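Local coordinates for reducing end xylose-releasing exo-oligoxylanase (Bacillus halodurans, PDB 1WU4), which hydrolyses xylooligosaccharides of three or more units with inversion of the anomeric configuration, releasing xylose from the reducing end, at residues Gly75-Val80 and Ala134-Phe139; Gln81-Asp86 and His142-Gly147; Met99-Gly104 and Gly118-Trp123. The protein carries 1 engineered substitution. All blocks are in the same frame, centred on the assembly; numbering follows the deposited sequence.

Contact 1 (Gly75-Val80 and Ala134-Phe139)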
loop_
_atom_site.group_PDB
_atom_site.type_symbol
_atom_site.label_atom_id
_atom_site.label_comp_id
_atom_site.label_asym_id
_atom_site.label_seq_id
_atom_site.Cartn_x
_atom_site.Cartn_y
_atom_site.Cartn_z
ATOM N N GLY A 75 -0.273 -8.409 -3.761
ATOM C CA GLY A 75 0.221 -9.770 -3.893
ATOM C C GLY A 75 1.555 -9.844 -4.602
ATOM O O GLY A 75 2.439 -10.606 -4.210
ATOM N N MET A 76 1.700 -9.060 -5.663
ATOM C CA MET A 76 2.952 -9.031 -6.400
ATOM C C MET A 76 4.058 -8.457 -5.514
ATOM O O MET A 76 5.171 -8.972 -5.497
ATOM C CB MET A 76 2.789 -8.209 -7.682
ATOM C CG MET A 76 2.058 -8.980 -8.773
ATOM S SD MET A 76 1.472 -7.952 -10.127
ATOM C CE MET A 76 3.015 -7.311 -10.766
ATOM N N MET A 77 3.752 -7.403 -4.763
ATOM C CA MET A 77 4.757 -6.822 -3.880
ATOM C C MET A 77 5.168 -7.841 -2.814
ATOM O O MET A 77 6.351 -7.993 -2.511
ATOM C CB MET A 77 4.224 -5.551 -3.211
ATOM C CG MET A 77 5.241 -4.858 -2.302
ATOM S SD MET A 77 6.782 -4.412 -3.137
ATOM C CE MET A 77 6.314 -2.857 -3.886
ATOM N N MET A 78 4.190 -8.538 -2.248
ATOM C CA MET A 78 4.474 -9.547 -1.232
ATOM C C MET A 78 5.343 -10.658 -1.816
ATOM O O MET A 78 6.330 -11.079 -1.206
ATOM C CB MET A 78 3.167 -10.142 -0.705
ATOM C CG MET A 78 2.293 -9.142 0.037
ATOM S SD MET A 78 0.588 -9.708 0.214
ATOM C CE MET A 78 -0.115 -8.375 1.205
ATOM N N ALA A 79 4.968 -11.135 -2.999
ATOM C CA ALA A 79 5.708 -12.207 -3.654
ATOM C C ALA A 79 7.161 -11.850 -3.949
ATOM O O ALA A 79 8.058 -12.663 -3.717
ATOM C CB ALA A 79 5.000 -12.627 -4.937
ATOM N N VAL A 80 7.413 -10.647 -4.457
ATOM C CA VAL A 80 8.793 -10.283 -4.749
ATOM C C VAL A 80 9.590 -10.101 -3.454
ATOM O O VAL A 80 10.771 -10.435 -3.408
ATOM C CB VAL A 80 8.885 -9.018 -5.653
ATOM C CG1 VAL A 80 8.378 -7.787 -4.924
ATOM C CG2 VAL A 80 10.318 -8.835 -6.129
ATOM N N ALA A 134 3.762 -0.943 -10.443
ATOM C CA ALA A 134 5.008 -0.383 -10.946
ATOM C C ALA A 134 6.214 -0.688 -10.069
ATOM O O ALA A 134 7.234 -1.161 -10.567
ATOM C CB ALA A 134 4.864 1.123 -11.139
ATOM N N LEU A 135 6.117 -0.432 -8.766
ATOM C CA LEU A 135 7.273 -0.709 -7.923
ATOM C C LEU A 135 7.551 -2.204 -7.811
ATOM O O LEU A 135 8.710 -2.619 -7.827
ATOM C CB LEU A 135 7.114 -0.095 -6.524
ATOM C CG LEU A 135 8.424 -0.126 -5.714
ATOM C CD1 LEU A 135 9.512 0.643 -6.457
ATOM C CD2 LEU A 135 8.207 0.477 -4.338
ATOM N N ALA A 136 6.498 -3.013 -7.707
ATOM C CA ALA A 136 6.673 -4.460 -7.610
ATOM C C ALA A 136 7.387 -4.974 -8.860
ATOM O O ALA A 136 8.255 -5.845 -8.776
ATOM C CB ALA A 136 5.323 -5.150 -7.450
ATOM N N LEU A 137 7.020 -4.429 -10.016
ATOM C CA LEU A 137 7.645 -4.822 -11.274
ATOM C C LEU A 137 9.118 -4.405 -11.313
ATOM O O LEU A 137 9.959 -5.159 -11.805
ATOM C CB LEU A 137 6.882 -4.218 -12.456
ATOM C CG LEU A 137 5.523 -4.866 -12.747
ATOM C CD1 LEU A 137 4.705 -3.965 -13.653
ATOM C CD2 LEU A 137 5.726 -6.231 -13.392
ATOM N N PHE A 138 9.444 -3.215 -10.806
ATOM C CA PHE A 138 10.844 -2.793 -10.781
ATOM C C PHE A 138 11.616 -3.753 -9.876
ATOM O O PHE A 138 12.719 -4.180 -10.209
ATOM C CB PHE A 138 11.006 -1.365 -10.238
ATOM C CG PHE A 138 10.740 -0.280 -11.250
ATOM C CD1 PHE A 138 11.408 -0.262 -12.475
ATOM C CD2 PHE A 138 9.848 0.747 -10.963
ATOM C CE1 PHE A 138 11.188 0.765 -13.393
ATOM C CE2 PHE A 138 9.622 1.778 -11.875
ATOM C CZ PHE A 138 10.294 1.786 -13.092
ATOM N N PHE A 139 11.039 -4.086 -8.723
ATOM C CA PHE A 139 11.702 -5.005 -7.802
ATOM C C PHE A 139 11.892 -6.380 -8.446
ATOM O O PHE A 139 12.940 -7.006 -8.281
ATOM C CB PHE A 139 10.903 -5.154 -6.500
ATOM C CG PHE A 139 10.970 -3.950 -5.586
ATOM C CD1 PHE A 139 11.884 -2.921 -5.802
ATOM C CD2 PHE A 139 10.131 -3.874 -4.479
ATOM C CE1 PHE A 139 11.957 -1.833 -4.920
ATOM C CE2 PHE A 139 10.197 -2.796 -3.595
ATOM C CZ PHE A 139 11.112 -1.775 -3.815
#
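M77 of helix 69-81 reaches across to A136 and F139 of helix 127-144, in a pairing of two nearly parallel helices consistent with neighbouring helices of the (alpha/alpha)6 barrel. Their axes cross at 25° and come within 8.7 Å of each other. Such closeness suits an alanine at the crossing point: the CB of A136 sits 3.8 Å from the backbone N of M77, its small methyl fitting the close spacing of the two backbones.

The tight side lies toward F139. The CG of M77 stands anti to the backbone nitrogen (chi1 -178°), and bends at the next two torsions fold the thioether over toward the second helix. Its sulfur meets the rim of the F139 ring as a Met-aromatic contact, with SD 3.6 Å from CD2 and well off the ring normal, while CE lies 3.8 Å from A136 N and also touches the CD2 branch of L135. L135 in turn lays its CG over one face of the same ring. A flexible, unbranched methionine can follow this angular path. With a serine in its place, the F139 edge and the L135 methyl would probably lose their common partner and be left with a gap beside the ring edge. F367 of helix 358-372 backs M77 from outside the pair. V80 crosses F139 at about a right angle, and its beta-branched shape offers two methyls to the base of that side chain, CG2 lying 3.7 Å from F139 CB.

The other flank is sparser, though equally shut off from solvent. Much of what surrounds M76 is supplied by F88, I91 and W92 of helix 85-99. M76 sets its CB 4.0 Å from A136 CB and bends at chi3, bringing its CE to L137 CD2 at 3.9 Å.

Contact 2 (Gln81-Asp86 and His142-Gly147)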
loop_
_atom_site.group_PDB
_atom_site.type_symbol
_atom_site.label_atom_id
_atom_site.label_comp_id
_atom_site.label_asym_id
_atom_site.label_seq_id
_atom_site.Cartn_x
_atom_site.Cartn_y
_atom_site.Cartn_z
ATOM N N GLN A 81 8.949 -9.600 -2.401
ATOM C CA GLN A 81 9.640 -9.444 -1.122
ATOM C C GLN A 81 10.016 -10.823 -0.570
ATOM O O GLN A 81 11.038 -10.979 0.099
ATOM C CB GLN A 81 8.753 -8.725 -0.098
ATOM C CG GLN A 81 8.522 -7.240 -0.361
ATOM C CD GLN A 81 9.809 -6.437 -0.387
ATOM O OE1 GLN A 81 10.804 -6.814 0.236
ATOM N NE2 GLN A 81 9.792 -5.314 -1.098
ATOM N N MET A 82 9.186 -11.821 -0.868
ATOM C CA MET A 82 9.408 -13.188 -0.397
ATOM C C MET A 82 10.218 -14.042 -1.371
ATOM O O MET A 82 10.431 -15.234 -1.138
ATOM C CB MET A 82 8.064 -13.871 -0.125
ATOM C CG MET A 82 7.256 -13.250 1.004
ATOM S SD MET A 82 8.076 -13.366 2.604
ATOM C CE MET A 82 7.959 -15.118 2.910
ATOM N N ASP A 83 10.666 -13.431 -2.462
ATOM C CA ASP A 83 11.450 -14.131 -3.472
ATOM C C ASP A 83 10.690 -15.324 -4.048
ATOM O O ASP A 83 11.223 -16.429 -4.147
ATOM C CB ASP A 83 12.790 -14.591 -2.881
ATOM C CG ASP A 83 13.789 -14.998 -3.949
ATOM O OD1 ASP A 83 13.748 -14.414 -5.052
ATOM O OD2 ASP A 83 14.628 -15.885 -3.682
ATOM N N ARG A 84 9.436 -15.087 -4.419
ATOM C CA ARG A 84 8.599 -16.127 -5.005
ATOM C C ARG A 84 8.142 -15.694 -6.397
ATOM O O ARG A 84 7.028 -15.209 -6.580
ATOM C CB ARG A 84 7.394 -16.409 -4.102
ATOM C CG ARG A 84 7.745 -17.159 -2.814
ATOM C CD ARG A 84 8.311 -18.545 -3.118
ATOM N NE ARG A 84 7.334 -19.403 -3.785
ATOM C CZ ARG A 84 6.345 -20.040 -3.162
ATOM N NH1 ARG A 84 6.195 -19.924 -1.849
ATOM N NH2 ARG A 84 5.500 -20.788 -3.857
ATOM N N LYS A 85 9.025 -15.876 -7.376
ATOM C CA LYS A 85 8.755 -15.506 -8.761
ATOM C C LYS A 85 7.584 -16.289 -9.353
ATOM O O LYS A 85 6.846 -15.774 -10.193
ATOM C CB LYS A 85 10.009 -15.737 -9.606
ATOM C CG LYS A 85 9.924 -15.221 -11.036
ATOM C CD LYS A 85 11.249 -15.437 -11.764
ATOM C CE LYS A 85 11.265 -14.769 -13.128
ATOM N NZ LYS A 85 10.225 -15.324 -14.037
ATOM N N ASP A 86 7.412 -17.532 -8.914
ATOM C CA ASP A 86 6.320 -18.352 -9.419
ATOM C C ASP A 86 4.971 -17.714 -9.087
ATOM O O ASP A 86 4.091 -17.624 -9.941
ATOM C CB ASP A 86 6.416 -19.774 -8.846
ATOM C CG ASP A 86 6.359 -19.811 -7.327
ATOM O OD1 ASP A 86 7.013 -18.971 -6.670
ATOM O OD2 ASP A 86 5.668 -20.699 -6.786
ATOM N N HIS A 142 14.762 -6.279 -10.824
ATOM C CA HIS A 142 16.025 -6.231 -10.103
ATOM C C HIS A 142 16.423 -7.544 -9.434
ATOM O O HIS A 142 17.606 -7.885 -9.390
ATOM C CB HIS A 142 15.975 -5.091 -9.084
ATOM C CG HIS A 142 15.697 -3.758 -9.705
ATOM N ND1 HIS A 142 15.337 -2.648 -8.970
ATOM C CD2 HIS A 142 15.712 -3.362 -11.000
ATOM C CE1 HIS A 142 15.136 -1.629 -9.786
ATOM N NE2 HIS A 142 15.357 -2.035 -11.024
ATOM N N ARG A 143 15.448 -8.291 -8.926
ATOM C CA ARG A 143 15.756 -9.560 -8.275
ATOM C C ARG A 143 15.935 -10.714 -9.251
ATOM O O ARG A 143 16.829 -11.545 -9.080
ATOM C CB ARG A 143 14.654 -9.962 -7.289
ATOM C CG ARG A 143 14.452 -9.032 -6.109
ATOM C CD ARG A 143 13.801 -9.773 -4.938
ATOM N NE ARG A 143 14.744 -10.689 -4.298
ATOM C CZ ARG A 143 14.516 -11.335 -3.156
ATOM N NH1 ARG A 143 13.367 -11.180 -2.513
ATOM N NH2 ARG A 143 15.450 -12.125 -2.645
ATOM N N TRP A 144 15.093 -10.760 -10.277
ATOM C CA TRP A 144 15.112 -11.871 -11.225
ATOM C C TRP A 144 15.517 -11.572 -12.661
ATOM O O TRP A 144 15.784 -12.496 -13.435
ATOM C CB TRP A 144 13.732 -12.534 -11.230
ATOM C CG TRP A 144 13.186 -12.778 -9.853
ATOM C CD1 TRP A 144 13.839 -13.364 -8.809
ATOM C CD2 TRP A 144 11.869 -12.464 -9.376
ATOM N NE1 TRP A 144 13.016 -13.439 -7.712
ATOM C CE2 TRP A 144 11.800 -12.894 -8.032
ATOM C CE3 TRP A 144 10.741 -11.864 -9.953
ATOM C CZ2 TRP A 144 10.648 -12.743 -7.253
ATOM C CZ3 TRP A 144 9.593 -11.713 -9.176
ATOM C CH2 TRP A 144 9.558 -12.152 -7.842
ATOM N N GLY A 145 15.558 -10.296 -13.023
ATOM C CA GLY A 145 15.908 -9.932 -14.382
ATOM C C GLY A 145 14.673 -9.967 -15.265
ATOM O O GLY A 145 13.748 -10.744 -15.017
ATOM N N ASP A 146 14.652 -9.122 -16.288
ATOM C CA ASP A 146 13.525 -9.060 -17.209
ATOM C C ASP A 146 13.388 -10.331 -18.034
ATOM O O ASP A 146 14.373 -10.862 -18.551
ATOM C CB ASP A 146 13.674 -7.857 -18.141
ATOM C CG ASP A 146 13.105 -6.583 -17.547
ATOM O OD1 ASP A 146 12.925 -6.520 -16.311
ATOM O OD2 ASP A 146 12.844 -5.640 -18.322
ATOM N N GLY A 147 12.153 -10.808 -18.146
ATOM C CA GLY A 147 11.881 -12.004 -18.915
ATOM C C GLY A 147 11.856 -11.694 -20.396
ATOM O O GLY A 147 11.610 -10.555 -20.803
HETATM O O HOH W 1 13.834 -12.611 0.071
#
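D83 turns its CG anti to its own nitrogen (chi1 -165°), while W144 holds its CG beside the backbone N, and carboxylate and indole thereby meet at the ring edge. D83 has positive phi and closes helix 69-81 with a Schellman motif, R84 is the N-cap of helix 85-99, and this tight turn packs on the last turn of helix 127-144. W144 NE1 donates to D83 OD1 at 2.9 Å, almost straight at 175° and in the indole plane. K85, extended as far as CE and bent only at chi4, slides along one face of the indole in a CH-pi contact, its CB 3.6 Å from the centroid of the six-membered ring of W144; R143 CB lies over the opposite face. A lysine suits this place because its alkyl stem packs on the ring while NZ goes on to D89 and Y154.

The R143 guanidinium stacks on the D83 carboxylate, planes 18° apart. Their salt bridge is long, D83 OD1 to R143 NH2 being 3.7 Å, and rests on charge alone, since no N-H points at the oxygen. NH1 instead donates to V80 O and to water 1, which lies 3.0 Å from R143 NH1 and 3.2 Å from Q81 O.

Contact 3 (Met99-Gly104 and Gly118-Trp123)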
loop_
_atom_site.group_PDB
_atom_site.type_symbol
_atom_site.label_atom_id
_atom_site.label_comp_id
_atom_site.label_asym_id
_atom_site.label_seq_id
_atom_site.Cartn_x
_atom_site.Cartn_y
_atom_site.Cartn_z
ATOM N N MET A 99 -7.300 -7.877 -16.355
ATOM C CA MET A 99 -7.510 -6.523 -15.866
ATOM C C MET A 99 -7.008 -5.395 -16.760
ATOM O O MET A 99 -7.614 -4.326 -16.798
ATOM C CB MET A 99 -6.902 -6.397 -14.463
ATOM C CG MET A 99 -7.299 -7.549 -13.541
ATOM S SD MET A 99 -6.674 -7.417 -11.850
ATOM C CE MET A 99 -8.134 -6.822 -11.010
ATOM N N TYR A 100 -5.917 -5.624 -17.481
ATOM C CA TYR A 100 -5.376 -4.584 -18.352
ATOM C C TYR A 100 -6.396 -4.190 -19.415
ATOM O O TYR A 100 -6.968 -5.047 -20.091
ATOM C CB TYR A 100 -4.090 -5.052 -19.030
ATOM C CG TYR A 100 -3.468 -3.982 -19.894
ATOM C CD1 TYR A 100 -2.854 -2.867 -19.322
ATOM C CD2 TYR A 100 -3.527 -4.062 -21.283
ATOM C CE1 TYR A 100 -2.313 -1.858 -20.116
ATOM C CE2 TYR A 100 -2.991 -3.059 -22.085
ATOM C CZ TYR A 100 -2.387 -1.962 -21.495
ATOM O OH TYR A 100 -1.858 -0.971 -22.288
ATOM N N MET A 101 -6.617 -2.889 -19.563
ATOM C CA MET A 101 -7.584 -2.388 -20.529
ATOM C C MET A 101 -6.965 -1.873 -21.820
ATOM O O MET A 101 -6.084 -1.018 -21.805
ATOM C CB MET A 101 -8.423 -1.278 -19.896
ATOM C CG MET A 101 -9.260 -1.748 -18.719
ATOM S SD MET A 101 -10.292 -0.449 -18.010
ATOM C CE MET A 101 -9.099 0.411 -16.978
ATOM N N THR A 102 -7.448 -2.395 -22.942
ATOM C CA THR A 102 -6.959 -1.980 -24.247
ATOM C C THR A 102 -7.943 -1.025 -24.912
ATOM O O THR A 102 -7.618 -0.399 -25.918
ATOM C CB THR A 102 -6.771 -3.183 -25.184
ATOM O OG1 THR A 102 -8.011 -3.890 -25.302
ATOM C CG2 THR A 102 -5.699 -4.118 -24.648
ATOM N N GLU A 103 -9.140 -0.910 -24.343
ATOM C CA GLU A 103 -10.174 -0.051 -24.913
ATOM C C GLU A 103 -10.785 0.895 -23.887
ATOM O O GLU A 103 -10.654 0.692 -22.680
ATOM C CB GLU A 103 -11.283 -0.918 -25.512
ATOM C CG GLU A 103 -10.772 -2.046 -26.393
ATOM C CD GLU A 103 -11.856 -3.041 -26.758
ATOM O OE1 GLU A 103 -12.508 -3.584 -25.839
ATOM O OE2 GLU A 103 -12.050 -3.287 -27.965
ATOM N N GLY A 104 -11.460 1.928 -24.378
ATOM C CA GLY A 104 -12.097 2.878 -23.487
ATOM C C GLY A 104 -11.198 4.024 -23.073
ATOM O O GLY A 104 -10.009 4.051 -23.399
ATOM N N GLY A 118 -12.475 -13.598 -14.280
ATOM C CA GLY A 118 -11.774 -12.644 -15.124
ATOM C C GLY A 118 -12.591 -11.491 -15.679
ATOM O O GLY A 118 -12.026 -10.490 -16.122
ATOM N N THR A 119 -13.913 -11.620 -15.658
ATOM C CA THR A 119 -14.793 -10.579 -16.181
ATOM C C THR A 119 -14.613 -9.259 -15.433
ATOM O O THR A 119 -14.597 -9.233 -14.205
ATOM C CB THR A 119 -16.272 -11.010 -16.081
ATOM O OG1 THR A 119 -16.449 -12.259 -16.763
ATOM C CG2 THR A 119 -17.177 -9.967 -16.718
ATOM N N LYS A 120 -14.484 -8.164 -16.176
ATOM C CA LYS A 120 -14.311 -6.850 -15.564
ATOM C C LYS A 120 -15.643 -6.323 -15.028
ATOM O O LYS A 120 -16.655 -6.350 -15.731
ATOM C CB LYS A 120 -13.741 -5.857 -16.584
ATOM C CG LYS A 120 -12.363 -6.222 -17.115
ATOM C CD LYS A 120 -11.876 -5.204 -18.139
ATOM C CE LYS A 120 -10.507 -5.575 -18.687
ATOM N NZ LYS A 120 -10.523 -6.889 -19.393
ATOM N N ASN A 121 -15.643 -5.852 -13.783
ATOM C CA ASN A 121 -16.850 -5.305 -13.172
ATOM C C ASN A 121 -16.930 -3.810 -13.438
ATOM O O ASN A 121 -17.959 -3.178 -13.199
ATOM C CB ASN A 121 -16.850 -5.529 -11.656
ATOM C CG ASN A 121 -17.001 -6.985 -11.279
ATOM O OD1 ASN A 121 -17.853 -7.689 -11.820
ATOM N ND2 ASN A 121 -16.181 -7.444 -10.339
ATOM N N SER A 122 -15.834 -3.255 -13.937
ATOM C CA SER A 122 -15.741 -1.830 -14.215
ATOM C C SER A 122 -14.571 -1.587 -15.160
ATOM O O SER A 122 -13.687 -2.430 -15.278
ATOM C CB SER A 122 -15.506 -1.082 -12.898
ATOM O OG SER A 122 -15.166 0.275 -13.106
ATOM N N TRP A 123 -14.580 -0.449 -15.845
ATOM C CA TRP A 123 -13.480 -0.096 -16.732
ATOM C C TRP A 123 -12.732 1.087 -16.125
ATOM O O TRP A 123 -11.972 1.775 -16.798
ATOM C CB TRP A 123 -13.992 0.246 -18.134
ATOM C CG TRP A 123 -14.157 -0.959 -19.023
ATOM C CD1 TRP A 123 -14.388 -2.248 -18.629
ATOM C CD2 TRP A 123 -14.152 -0.973 -20.455
ATOM N NE1 TRP A 123 -14.530 -3.063 -19.730
ATOM C CE2 TRP A 123 -14.390 -2.306 -20.863
ATOM C CE3 TRP A 123 -13.974 0.013 -21.437
ATOM C CZ2 TRP A 123 -14.454 -2.679 -22.211
ATOM C CZ3 TRP A 123 -14.039 -0.357 -22.776
ATOM C CH2 TRP A 123 -14.278 -1.694 -23.149
HETATM O O HOH W 2 -7.838 -7.638 -20.014
#
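M99-G104 and G118-W123 are both irregular loops that advance in the same general direction, with the CA atoms of M99 and K120 6.8 Å apart and those of M101 and W123 somewhat farther. K120 spans the gap with a straight stem that bends only at its last torsion (chi4 62°). Its CE rests against M99 O and Y100 O, and the ammonium bonds to N98 O and to water 2, at 2.9 Å from K120 NZ. That water donates to Y100 O at 2.7 Å, so the long cationic chain of K120 binds N98 O directly and reaches Y100 O through water 2.

Along the chain between them comes strand 113-114, which pairs with strand 67-68 in a small antiparallel sheet; M99 also touches T69 and M72, and its side chain is about 8 Å from that of E70, the probable proton donor.

M101, extended as far as its sulfur, points SD at the backbone of W123, 3.0 Å from W123 O, a close approach. The same sulfur makes an oblique Met-aromatic contact, 4.6 Å from the centroid of the five-membered ring of W123. The far end of the indole meets E103, whose CB and OE1 both approach CH2, and whose O lies 3.5 Å from W123 CZ3. G104 follows with positive phi, and its lack of a side chain suits the close passage of CE3 of W123.

In the fold
From the N terminus, helix 69-81 supplies the first half of contact 1, and the end of that helix with the turn into helix 85-99 (81-86) the first half of contact 2. The chain then runs along helix 85-99 into the loop 99-104, passes strand 113-114 and returns at 118-123, closing contact 3, the shortest of the three loops. Helix 127-144 next closes contact 1 and, at its end, contact 2. Contacts 1 and 2 therefore cross along the chain and touch in space, V80 packing against W144, and together they bind helix 69-81 and its turn to helix 127-144. Contact 3 falls within both loops and lies apart, its centre about 21 Å from that of contact 1.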